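Local structure of cytokinin riboside 5'-monophosphate phosphoribohydrolase (5ZBL) at residues A[109-114]-A[138-143]; A[43-48]-A[67-72]; A[58-63]-A[82-87]; A[34-39]-A[63-68]. The protein is an enzyme of the SLOG clan, built as a Rossmann-like alpha/beta fold around a parallel sheet. All blocks are in the same frame, centred on the assembly; numbering follows the deposited sequence.

Interaction 1: A[109-114]-A[138-143]; sequences GFIAMP and PVALYD. With EDO (1,2-ethanediol), chain E.
Phe110, Ile111 and Ala112 lie level with Val139, Ala140 and Leu141, forming the parallel strand pair of a beta-alpha-beta unit whose crossover helix is 117-130. The strand axes approach to 4.7 Å and diverge by 25°, consistent with the twist of a Rossmann-like sheet.

Backbone hydrogen bonds come first. Phe110 N binds Pro138 O, Ala140 N binds Phe110 O, Ala112 N binds Ala140 O at 2.9 Å, and Tyr142 N binds Ala112 O. Ala140 therefore spends both its N-H and its carbonyl on strand 110-112, while Ile111 turns its polar backbone atoms the other way, to Thr14 and Phe16 of strand 12-16. Ala140 O also receives a CA-H contact from Ile111 CA at 3.3 Å.

Apolar packing divides between the faces. Phe110 CD2 meets Val139 CG2 at 4.1 Å on the face that also carries Ala112 and Leu141, beneath helix 117-130. Ile111 and Ala140 face helix 178-186, and Ile111 CG2 reaches Tyr142 CB at 4.0 Å.

At the strand ends the chemistry changes. Asp143 OD2 accepts a 2.6 Å bond from O2 of a 1,2-ethanediol, probably a crystallisation additive. Tyr142 swings its ring alongside Met113 because CG stands opposite the backbone N (chi1 -174°), and its hydroxyl is hydrogen-bonded to Ala30 O in helix 25-40. The resulting Met-aromatic contact is edge-on: Met113 SD sits 75° off the normal of the Tyr142 ring, with Tyr142 CD2 its nearest ring atom at 3.9 Å.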
loop_
_atom_site.group_PDB
_atom_site.type_symbol
_atom_site.label_atom_id
_atom_site.label_comp_id
_atom_site.label_asym_id
_atom_site.label_seq_id
_atom_site.Cartn_x
_atom_site.Cartn_y
_atom_site.Cartn_z
ATOM N N GLY A 109 -11.215 14.122 -2.850
ATOM C CA GLY A 109 -9.992 14.161 -2.057
ATOM C C GLY A 109 -9.955 12.947 -1.133
ATOM O O GLY A 109 -10.972 12.259 -0.986
ATOM N N PHE A 110 -8.789 12.723 -0.523
ATOM C CA PHE A 110 -8.475 11.524 0.246
ATOM C C PHE A 110 -7.956 11.916 1.621
ATOM O O PHE A 110 -7.121 12.826 1.727
ATOM C CB PHE A 110 -7.409 10.726 -0.475
ATOM C CG PHE A 110 -7.829 10.231 -1.828
ATOM C CD1 PHE A 110 -8.704 9.160 -1.948
ATOM C CD2 PHE A 110 -7.343 10.822 -2.978
ATOM C CE1 PHE A 110 -9.112 8.715 -3.194
ATOM C CE2 PHE A 110 -7.735 10.373 -4.247
ATOM C CZ PHE A 110 -8.632 9.343 -4.343
ATOM N N ILE A 111 -8.459 11.242 2.660
ATOM C CA ILE A 111 -7.947 11.352 4.012
ATOM C C ILE A 111 -7.601 9.938 4.507
ATOM O O ILE A 111 -8.387 8.999 4.380
ATOM C CB ILE A 111 -8.983 11.943 4.947
ATOM C CG1 ILE A 111 -9.364 13.365 4.499
ATOM C CG2 ILE A 111 -8.469 12.077 6.380
ATOM C CD1 ILE A 111 -10.576 13.898 5.268
ATOM N N ALA A 112 -6.405 9.802 5.073
ATOM C CA ALA A 112 -6.010 8.572 5.696
ATOM C C ALA A 112 -5.944 8.870 7.202
ATOM O O ALA A 112 -5.201 9.776 7.640
ATOM C CB ALA A 112 -4.688 8.058 5.133
ATOM N N MET A 113 -6.790 8.150 7.940
ATOM C CA MET A 113 -6.831 8.201 9.378
ATOM C C MET A 113 -6.034 7.001 9.879
ATOM O O MET A 113 -5.692 6.113 9.116
ATOM C CB MET A 113 -8.277 8.104 9.862
ATOM C CG MET A 113 -9.246 9.135 9.272
ATOM S SD MET A 113 -10.713 9.443 10.309
ATOM C CE MET A 113 -11.244 7.792 10.724
ATOM N N PRO A 114 -5.780 6.941 11.188
ATOM C CA PRO A 114 -5.145 5.745 11.701
ATOM C C PRO A 114 -5.827 4.463 11.240
ATOM O O PRO A 114 -7.047 4.415 11.060
ATOM C CB PRO A 114 -5.304 5.897 13.206
ATOM C CG PRO A 114 -5.233 7.387 13.390
ATOM C CD PRO A 114 -6.011 7.938 12.246
ATOM N N PRO A 138 -6.179 16.319 -3.575
ATOM C CA PRO A 138 -5.395 16.401 -2.328
ATOM C C PRO A 138 -5.448 15.110 -1.520
ATOM O O PRO A 138 -6.492 14.467 -1.465
ATOM C CB PRO A 138 -6.071 17.521 -1.548
ATOM C CG PRO A 138 -7.430 17.652 -2.146
ATOM C CD PRO A 138 -7.349 17.222 -3.581
ATOM N N VAL A 139 -4.303 14.729 -0.967
ATOM C CA VAL A 139 -4.193 13.571 -0.048
ATOM C C VAL A 139 -3.755 14.128 1.295
ATOM O O VAL A 139 -2.799 14.908 1.367
ATOM C CB VAL A 139 -3.196 12.557 -0.549
ATOM C CG1 VAL A 139 -3.109 11.348 0.390
ATOM C CG2 VAL A 139 -3.588 12.136 -1.950
ATOM N N ALA A 140 -4.502 13.788 2.343
ATOM C CA ALA A 140 -4.241 14.327 3.668
ATOM C C ALA A 140 -4.064 13.209 4.683
ATOM O O ALA A 140 -4.812 12.234 4.681
ATOM C CB ALA A 140 -5.367 15.232 4.093
ATOM N N LEU A 141 -3.072 13.369 5.551
ATOM C CA LEU A 141 -2.841 12.451 6.653
ATOM C C LEU A 141 -3.367 13.097 7.932
ATOM O O LEU A 141 -2.886 14.134 8.354
ATOM C CB LEU A 141 -1.357 12.139 6.772
ATOM C CG LEU A 141 -0.627 11.654 5.531
ATOM C CD1 LEU A 141 0.815 11.344 5.917
ATOM C CD2 LEU A 141 -1.322 10.441 4.941
ATOM N N TYR A 142 -4.391 12.487 8.511
ATOM C CA TYR A 142 -4.991 12.975 9.739
ATOM C C TYR A 142 -4.123 12.432 10.875
ATOM O O TYR A 142 -4.247 11.252 11.278
ATOM C CB TYR A 142 -6.462 12.521 9.821
ATOM C CG TYR A 142 -7.324 13.050 10.967
ATOM C CD1 TYR A 142 -7.161 14.332 11.481
ATOM C CD2 TYR A 142 -8.333 12.253 11.510
ATOM C CE1 TYR A 142 -7.972 14.796 12.483
ATOM C CE2 TYR A 142 -9.159 12.711 12.510
ATOM C CZ TYR A 142 -8.969 13.988 13.012
ATOM O OH TYR A 142 -9.785 14.489 14.048
ATOM N N ASP A 143 -3.272 13.317 11.410
ATOM C CA ASP A 143 -2.186 12.913 12.293
ATOM C C ASP A 143 -2.581 12.816 13.791
ATOM O O ASP A 143 -1.978 13.434 14.658
ATOM C CB ASP A 143 -1.013 13.864 12.059
ATOM C CG ASP A 143 0.315 13.315 12.532
ATOM O OD1 ASP A 143 0.514 12.071 12.545
ATOM O OD2 ASP A 143 1.178 14.168 12.847
HETATM C C1 EDO E . 0.660 19.073 12.733
HETATM O O1 EDO E . 0.739 20.106 11.747
HETATM C C2 EDO E . 0.634 17.700 12.044
HETATM O O2 EDO E . 1.386 16.743 12.798
#

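Interaction 2: A[43-48]-A[67-72]; sequences IDLVYG and GEAFGV
Asp44 faces Glu68 where two parallel strands of the Rossmann-like sheet, 44-47 and 69-74, begin to run together; their axes are only 11° apart, and helix 53-64 makes the crossover. The Asp44 side chain can be traced outward. Asp44 CB lies 3.5 Å from Glu68 O. CG stands beside the backbone N (chi1 -66°), which brings Asp44 OD1 within 3.0 Å of Glu68 N. That hydrogen bond is nearly straight at the proton, yet the N-H comes down from above the carboxylate, 62° out of its plane. Asp44 OD2, at the tip, ends 3.9 Å from Glu68 OE2, like charge against like.

Beyond this point the backbones take over: Leu45 N bonds to Glu68 O, Phe70 N to Leu45 O at 2.7 Å, Tyr47 N to Phe70 O, and Val72 N to Tyr47 O. Phe70 CD2 also lies 3.6 Å from Leu45 O, which sits at the ring edge. Tyr47 brings CD1 to 3.5 Å from Phe70 O, again at a ring edge, while its hydroxyl is tied to Gly50 O.

At the far end, Gly48 O and Val72 O approach to 2.9 Å, although both are acceptors. Each is hydrogen-bonded to the guanidinium group of Arg99, which probably offsets their mutual repulsion; the Asp44-Glu68 carboxylate pair, less buried, is probably eased by solvent.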
loop_
_atom_site.group_PDB
_atom_site.type_symbol
_atom_site.label_atom_id
_atom_site.label_comp_id
_atom_site.label_asym_id
_atom_site.label_seq_id
_atom_site.Cartn_x
_atom_site.Cartn_y
_atom_site.Cartn_z
ATOM N N ILE A 43 -19.530 18.739 3.474
ATOM C CA ILE A 43 -18.755 17.672 2.866
ATOM C C ILE A 43 -19.272 16.279 3.296
ATOM O O ILE A 43 -19.487 16.046 4.492
ATOM C CB ILE A 43 -17.277 17.838 3.210
ATOM C CG1 ILE A 43 -16.733 19.165 2.615
ATOM C CG2 ILE A 43 -16.494 16.610 2.761
ATOM C CD1 ILE A 43 -15.362 19.550 3.150
ATOM N N ASP A 44 -19.433 15.363 2.323
ATOM C CA ASP A 44 -19.848 13.987 2.591
ATOM C C ASP A 44 -18.752 12.913 2.496
ATOM O O ASP A 44 -17.668 13.146 1.983
ATOM C CB ASP A 44 -21.015 13.641 1.673
ATOM C CG ASP A 44 -22.272 14.466 2.002
ATOM O OD1 ASP A 44 -22.601 14.647 3.228
ATOM O OD2 ASP A 44 -22.894 14.934 1.030
ATOM N N LEU A 45 -19.086 11.737 3.007
ATOM C CA LEU A 45 -18.167 10.598 3.190
ATOM C C LEU A 45 -18.245 9.567 2.060
ATOM O O LEU A 45 -19.317 9.072 1.709
ATOM C CB LEU A 45 -18.470 9.885 4.526
ATOM C CG LEU A 45 -17.681 8.608 4.854
ATOM C CD1 LEU A 45 -16.188 8.887 4.805
ATOM C CD2 LEU A 45 -18.032 8.054 6.212
ATOM N N VAL A 46 -17.105 9.222 1.510
ATOM C CA VAL A 46 -16.994 8.027 0.701
ATOM C C VAL A 46 -16.000 7.172 1.450
ATOM O O VAL A 46 -14.907 7.660 1.806
ATOM C CB VAL A 46 -16.439 8.303 -0.676
ATOM C CG1 VAL A 46 -16.390 7.012 -1.466
ATOM C CG2 VAL A 46 -17.303 9.350 -1.399
ATOM N N TYR A 47 -16.361 5.919 1.693
ATOM C CA TYR A 47 -15.459 4.996 2.418
ATOM C C TYR A 47 -15.752 3.557 2.014
ATOM O O TYR A 47 -16.611 3.300 1.170
ATOM C CB TYR A 47 -15.536 5.220 3.936
ATOM C CG TYR A 47 -16.642 4.446 4.625
ATOM C CD1 TYR A 47 -17.950 4.481 4.156
ATOM C CD2 TYR A 47 -16.389 3.698 5.758
ATOM C CE1 TYR A 47 -18.947 3.758 4.762
ATOM C CE2 TYR A 47 -17.394 2.979 6.376
ATOM C CZ TYR A 47 -18.662 2.988 5.861
ATOM O OH TYR A 47 -19.671 2.291 6.483
ATOM N N GLY A 48 -14.999 2.610 2.593
ATOM C CA GLY A 48 -15.049 1.243 2.179
ATOM C C GLY A 48 -16.218 0.429 2.687
ATOM O O GLY A 48 -16.220 -0.786 2.480
ATOM N N GLY A 67 -25.154 14.309 7.711
ATOM C CA GLY A 67 -24.526 14.087 6.395
ATOM C C GLY A 67 -24.879 12.778 5.746
ATOM O O GLY A 67 -25.551 11.950 6.330
ATOM N N GLU A 68 -24.414 12.606 4.522
ATOM C CA GLU A 68 -24.582 11.351 3.779
ATOM C C GLU A 68 -23.243 10.573 3.813
ATOM O O GLU A 68 -22.173 11.157 3.785
ATOM C CB GLU A 68 -25.022 11.645 2.334
ATOM C CG GLU A 68 -26.296 12.496 2.193
ATOM C CD GLU A 68 -26.483 13.103 0.802
ATOM O OE1 GLU A 68 -26.353 12.377 -0.198
ATOM O OE2 GLU A 68 -26.766 14.322 0.689
ATOM N N ALA A 69 -23.322 9.256 3.875
ATOM C CA ALA A 69 -22.163 8.403 3.855
ATOM C C ALA A 69 -22.334 7.376 2.733
ATOM O O ALA A 69 -23.298 6.597 2.738
ATOM C CB ALA A 69 -21.988 7.722 5.206
ATOM N N PHE A 70 -21.405 7.389 1.772
ATOM C CA PHE A 70 -21.379 6.380 0.696
ATOM C C PHE A 70 -20.314 5.319 0.886
ATOM O O PHE A 70 -19.129 5.607 1.023
ATOM C CB PHE A 70 -21.195 7.072 -0.645
ATOM C CG PHE A 70 -22.268 8.071 -0.915
ATOM C CD1 PHE A 70 -23.482 7.668 -1.484
ATOM C CD2 PHE A 70 -22.104 9.397 -0.562
ATOM C CE1 PHE A 70 -24.499 8.585 -1.732
ATOM C CE2 PHE A 70 -23.122 10.320 -0.813
ATOM C CZ PHE A 70 -24.316 9.904 -1.393
ATOM N N GLY A 71 -20.751 4.076 0.883
ATOM C CA GLY A 71 -19.853 2.926 1.036
ATOM C C GLY A 71 -19.663 2.206 -0.292
ATOM O O GLY A 71 -20.578 2.168 -1.111
ATOM N N VAL A 72 -18.472 1.635 -0.473
ATOM C CA VAL A 72 -18.089 0.816 -1.626
ATOM C C VAL A 72 -17.402 -0.455 -1.063
ATOM O O VAL A 72 -16.349 -0.389 -0.436
ATOM C CB VAL A 72 -17.171 1.580 -2.614
ATOM C CG1 VAL A 72 -16.961 0.797 -3.908
ATOM C CG2 VAL A 72 -17.778 2.921 -2.956
#

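Interaction 3: A[58-63]-A[82-87]; sequences VADAFL and LGHEKL
His84 lays its ring against one turn of helix 53-64, overlapping the side chains of Ala59 and Leu63. In this Rossmann-like fold the helix is the crossover between strands 44-47 and 69-74, and the partner is the irregular loop joining helix 75-79 to strand 89-93. The two segments bury 204 Å² between them with no hydrogen bond across them; the contact is van der Waals packing.

The helix offers residues four apart: Leu63 N bonds to Ala59 O at 3.1 Å, which places both side chains on the flank turned to the loop. His84 extends to meet them because its CG lies across from the backbone N (chi1 -172°). Ala59 CB comes to 4.2 Å from His84 CE1, approaching the ring obliquely. Leu63 and His84 run past each other in opposite directions, and Leu63 CD1 reaches 4.0 Å from NE2. Asp60 OD1 lies at the ring edge, but its approach is too short in the model to support any claim of a bond.

Leu87 completes the cluster. Leu87 CD2 stands 3.4 Å above the plane of the His84 ring, offset toward its rim, and the same methyl touches Ala59 CB at 4.1 Å. Tyr47 of strand 44-47 packs on Ala59, His84 and Leu87 together, and the backbone of His84 is hydrogen-bonded to Gly49, so the loop is held to the turn after that strand as well. Leu63 also meets the loop backbone: its CD1 lies 3.4 Å from Lys86 O, a methyl against a carbonyl oxygen.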
loop_
_atom_site.group_PDB
_atom_site.type_symbol
_atom_site.label_atom_id
_atom_site.label_comp_id
_atom_site.label_asym_id
_atom_site.label_seq_id
_atom_site.Cartn_x
_atom_site.Cartn_y
_atom_site.Cartn_z
ATOM N N VAL A 58 -16.593 6.479 11.824
ATOM C CA VAL A 58 -16.622 7.651 10.928
ATOM C C VAL A 58 -17.927 7.700 10.071
ATOM O O VAL A 58 -18.497 8.755 9.851
ATOM C CB VAL A 58 -15.303 7.792 10.077
ATOM C CG1 VAL A 58 -15.251 6.793 8.939
ATOM C CG2 VAL A 58 -15.149 9.196 9.509
ATOM N N ALA A 59 -18.390 6.542 9.622
ATOM C CA ALA A 59 -19.634 6.379 8.888
ATOM C C ALA A 59 -20.784 6.874 9.763
ATOM O O ALA A 59 -21.519 7.754 9.338
ATOM C CB ALA A 59 -19.849 4.923 8.493
ATOM N N ASP A 60 -20.881 6.344 10.982
ATOM C CA ASP A 60 -21.904 6.740 11.966
ATOM C C ASP A 60 -21.899 8.192 12.316
ATOM O O ASP A 60 -22.964 8.746 12.592
ATOM C CB ASP A 60 -21.717 5.969 13.292
ATOM C CG ASP A 60 -22.168 4.502 13.208
ATOM O OD1 ASP A 60 -22.761 4.093 12.170
ATOM O OD2 ASP A 60 -21.929 3.759 14.182
ATOM N N ALA A 61 -20.714 8.803 12.400
ATOM C CA ALA A 61 -20.614 10.189 12.823
ATOM C C ALA A 61 -21.042 11.153 11.742
ATOM O O ALA A 61 -21.606 12.229 12.064
ATOM C CB ALA A 61 -19.212 10.525 13.330
ATOM N N PHE A 62 -20.816 10.794 10.475
ATOM C CA PHE A 62 -21.247 11.642 9.346
ATOM C C PHE A 62 -22.775 11.559 9.285
ATOM O O PHE A 62 -23.480 12.563 9.093
ATOM C CB PHE A 62 -20.674 11.182 7.990
ATOM C CG PHE A 62 -19.403 11.865 7.555
ATOM C CD1 PHE A 62 -18.167 11.416 7.993
ATOM C CD2 PHE A 62 -19.428 12.860 6.582
ATOM C CE1 PHE A 62 -16.987 11.985 7.528
ATOM C CE2 PHE A 62 -18.249 13.446 6.128
ATOM C CZ PHE A 62 -17.028 12.976 6.586
ATOM N N LEU A 63 -23.268 10.337 9.409
ATOM C CA LEU A 63 -24.702 10.091 9.417
ATOM C C LEU A 63 -25.376 10.865 10.549
ATOM O O LEU A 63 -26.259 11.682 10.289
ATOM C CB LEU A 63 -25.011 8.602 9.523
ATOM C CG LEU A 63 -24.683 7.787 8.270
ATOM C CD1 LEU A 63 -24.926 6.315 8.598
ATOM C CD2 LEU A 63 -25.492 8.240 7.047
ATOM N N LEU A 82 -20.076 -8.115 6.638
ATOM C CA LEU A 82 -19.267 -6.956 7.073
ATOM C C LEU A 82 -19.788 -5.550 6.657
ATOM O O LEU A 82 -19.233 -4.529 7.092
ATOM C CB LEU A 82 -17.845 -7.115 6.537
ATOM C CG LEU A 82 -17.008 -8.246 7.156
ATOM C CD1 LEU A 82 -15.901 -8.707 6.209
ATOM C CD2 LEU A 82 -16.423 -7.778 8.474
ATOM N N GLY A 83 -20.834 -5.500 5.833
ATOM C CA GLY A 83 -21.328 -4.251 5.281
ATOM C C GLY A 83 -22.160 -3.477 6.273
ATOM O O GLY A 83 -22.874 -4.050 7.062
ATOM N N HIS A 84 -22.051 -2.162 6.241
ATOM C CA HIS A 84 -22.870 -1.295 7.089
ATOM C C HIS A 84 -24.297 -1.138 6.512
ATOM O O HIS A 84 -24.468 -0.945 5.308
ATOM C CB HIS A 84 -22.180 0.043 7.153
ATOM C CG HIS A 84 -22.769 0.993 8.135
ATOM N ND1 HIS A 84 -22.072 1.455 9.226
ATOM C CD2 HIS A 84 -23.955 1.620 8.151
ATOM C CE1 HIS A 84 -22.800 2.343 9.860
ATOM N NE2 HIS A 84 -23.952 2.460 9.228
ATOM N N GLU A 85 -25.296 -1.168 7.385
ATOM C CA GLU A 85 -26.705 -1.396 7.003
ATOM C C GLU A 85 -27.596 -0.169 6.988
ATOM O O GLU A 85 -28.776 -0.285 6.703
ATOM C CB GLU A 85 -27.326 -2.436 7.943
ATOM C CG GLU A 85 -26.428 -3.653 8.165
ATOM C CD GLU A 85 -27.174 -4.894 8.618
ATOM O OE1 GLU A 85 -28.215 -4.764 9.288
ATOM O OE2 GLU A 85 -26.712 -6.013 8.285
ATOM N N LYS A 86 -27.047 0.996 7.305
ATOM C CA LYS A 86 -27.786 2.257 7.334
ATOM C C LYS A 86 -27.083 3.443 6.676
ATOM O O LYS A 86 -27.339 4.586 7.027
ATOM C CB LYS A 86 -28.169 2.603 8.776
ATOM C CG LYS A 86 -28.658 1.407 9.606
ATOM C CD LYS A 86 -29.133 1.814 11.002
ATOM C CE LYS A 86 -30.200 0.864 11.536
ATOM N NZ LYS A 86 -31.496 1.091 10.817
ATOM N N LEU A 87 -26.246 3.170 5.679
ATOM C CA LEU A 87 -25.653 4.196 4.819
ATOM C C LEU A 87 -26.645 4.782 3.835
ATOM O O LEU A 87 -27.604 4.122 3.428
ATOM C CB LEU A 87 -24.480 3.644 4.016
ATOM C CG LEU A 87 -23.416 2.904 4.810
ATOM C CD1 LEU A 87 -22.448 2.229 3.845
ATOM C CD2 LEU A 87 -22.748 3.846 5.803
#

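Interaction 4: A[34-39]-A[63-68]; sequences LAKTAV and LESGGE
Val39 against Ser65, Gly66 and Gly67 is a surface van der Waals contact, set where helix 25-40 passes the Schellman motif that ends helix 53-64. These two helices of the Rossmann-like fold lie side by side, and 200 Å² is buried between the segments with no hydrogen bond across them.

The motif is identified by its geometry. Gly66 leaves the helix with a positive phi of 99°, and its N bonds back to Leu63 O at 3.0 Å. Gly67 N lies 2.8 Å from Phe62 O, probably the second bond of the motif. This cap turns the chain past Val39 and on toward strand 69-74.

Val39 spreads its two methyls over the turn. CG1, opposite the backbone N (chi1 177°), touches Ser65 O at 3.6 Å and Gly67 N at 3.7 Å. CG2 settles 3.9 Å from Gly67 CA, an ordinary contact with bare backbone, which the absence of a side chain on Gly67 permits. The CB atoms of Val39 and Ser65 meet at 4.1 Å. Further in, Phe62 packs on Ala35, Ala38 and Val39, so this contact lies at the outer edge of a broader helix-helix packing.

Ser65 carries the remaining contact. Its hydroxyl is hydrogen-bonded to Ala61 O, in the last turn of helix 53-64, and no hydrogen bond crosses from it to helix 25-40. Lys36, bent at chi2 and chi4, comes alongside the serine with carbon: Lys36 CD lies 4.1 Å from Ser65 OG.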
loop_
_atom_site.group_PDB
_atom_site.type_symbol
_atom_site.label_atom_id
_atom_site.label_comp_id
_atom_site.label_asym_id
_atom_site.label_seq_id
_atom_site.Cartn_x
_atom_site.Cartn_y
_atom_site.Cartn_z
ATOM N N LEU A 34 -13.728 14.893 13.256
ATOM C CA LEU A 34 -13.439 15.062 11.835
ATOM C C LEU A 34 -14.739 15.027 10.989
ATOM O O LEU A 34 -14.994 15.919 10.158
ATOM C CB LEU A 34 -12.416 14.003 11.401
ATOM C CG LEU A 34 -12.017 14.021 9.932
ATOM C CD1 LEU A 34 -11.483 15.386 9.466
ATOM C CD2 LEU A 34 -11.024 12.900 9.683
ATOM N N ALA A 35 -15.556 14.003 11.224
ATOM C CA ALA A 35 -16.874 13.876 10.603
ATOM C C ALA A 35 -17.781 15.115 10.749
ATOM O O ALA A 35 -18.424 15.545 9.788
ATOM C CB ALA A 35 -17.576 12.661 11.198
ATOM N N LYS A 36 -17.843 15.659 11.966
ATOM C CA LYS A 36 -18.676 16.849 12.272
ATOM C C LYS A 36 -18.228 18.113 11.513
ATOM O O LYS A 36 -19.059 18.856 10.967
ATOM C CB LYS A 36 -18.692 17.098 13.809
ATOM C CG LYS A 36 -19.463 18.325 14.322
ATOM C CD LYS A 36 -20.921 18.397 13.839
ATOM C CE LYS A 36 -21.842 19.174 14.780
ATOM N NZ LYS A 36 -23.198 18.554 14.776
ATOM N N THR A 37 -16.917 18.361 11.529
ATOM C CA THR A 37 -16.303 19.452 10.794
ATOM C C THR A 37 -16.622 19.331 9.326
ATOM O O THR A 37 -17.008 20.321 8.678
ATOM C CB THR A 37 -14.780 19.408 10.964
ATOM O OG1 THR A 37 -14.496 19.305 12.350
ATOM C CG2 THR A 37 -14.093 20.654 10.409
ATOM N N ALA A 38 -16.467 18.124 8.785
ATOM C CA ALA A 38 -16.714 17.940 7.356
ATOM C C ALA A 38 -18.170 18.212 7.002
ATOM O O ALA A 38 -18.435 18.924 6.037
ATOM C CB ALA A 38 -16.279 16.542 6.890
ATOM N N VAL A 39 -19.099 17.657 7.783
ATOM C CA VAL A 39 -20.539 17.841 7.529
ATOM C C VAL A 39 -20.898 19.320 7.698
ATOM O O VAL A 39 -21.578 19.893 6.842
ATOM C CB VAL A 39 -21.459 16.934 8.402
ATOM C CG1 VAL A 39 -22.927 17.225 8.136
ATOM C CG2 VAL A 39 -21.235 15.464 8.090
ATOM N N LEU A 63 -23.268 10.337 9.409
ATOM C CA LEU A 63 -24.702 10.091 9.417
ATOM C C LEU A 63 -25.376 10.865 10.549
ATOM O O LEU A 63 -26.259 11.682 10.289
ATOM C CB LEU A 63 -25.011 8.602 9.523
ATOM C CG LEU A 63 -24.683 7.787 8.270
ATOM C CD1 LEU A 63 -24.926 6.315 8.598
ATOM C CD2 LEU A 63 -25.492 8.240 7.047
ATOM N N GLU A 64 -24.892 10.666 11.771
ATOM C CA GLU A 64 -25.515 11.269 12.942
ATOM C C GLU A 64 -25.385 12.772 13.056
ATOM O O GLU A 64 -26.071 13.337 13.864
ATOM C CB GLU A 64 -24.993 10.620 14.221
ATOM C CG GLU A 64 -25.526 9.219 14.369
ATOM C CD GLU A 64 -24.811 8.402 15.411
ATOM O OE1 GLU A 64 -24.048 8.973 16.223
ATOM O OE2 GLU A 64 -25.070 7.182 15.435
ATOM N N SER A 65 -24.484 13.404 12.296
ATOM C CA SER A 65 -24.411 14.867 12.198
ATOM C C SER A 65 -25.287 15.459 11.092
ATOM O O SER A 65 -25.258 16.673 10.885
ATOM C CB SER A 65 -22.983 15.328 11.902
ATOM O OG SER A 65 -22.004 14.617 12.607
ATOM N N GLY A 66 -26.023 14.640 10.345
ATOM C CA GLY A 66 -26.855 15.145 9.243
ATOM C C GLY A 66 -26.270 15.025 7.847
ATOM O O GLY A 66 -26.839 15.561 6.895
ATOM N N GLY A 67 -25.154 14.309 7.711
ATOM C CA GLY A 67 -24.526 14.087 6.395
ATOM C C GLY A 67 -24.879 12.778 5.746
ATOM O O GLY A 67 -25.551 11.950 6.330
ATOM N N GLU A 68 -24.414 12.606 4.522
ATOM C CA GLU A 68 -24.582 11.351 3.779
ATOM C C GLU A 68 -23.243 10.573 3.813
ATOM O O GLU A 68 -22.173 11.157 3.785
ATOM C CB GLU A 68 -25.022 11.645 2.334
ATOM C CG GLU A 68 -26.296 12.496 2.193
ATOM C CD GLU A 68 -26.483 13.103 0.802
ATOM O OE1 GLU A 68 -26.353 12.377 -0.198
ATOM O OE2 GLU A 68 -26.766 14.322 0.689
#

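Interactions 1 and 2 are the buried, hydrogen-bonded contacts: each joins two parallel strands of the same sheet across a beta-alpha-beta unit, about 15 Å apart centre to centre and without touching. Interactions 3 and 4 lie nearer the surface, bury less than half as much, and rely on packing without cross-segment hydrogen bonds. Both use helix 53-64, interaction 3 on its loop-facing flank and interaction 4 at its C-terminal end. That helix also connects the strands of interaction 2, and Gly67 and Glu68 belong to both interactions 2 and 4. Leu34 ties interaction 4 to the core, its CD2 lying 3.3 Å from Tyr142 CD2 of interaction 1.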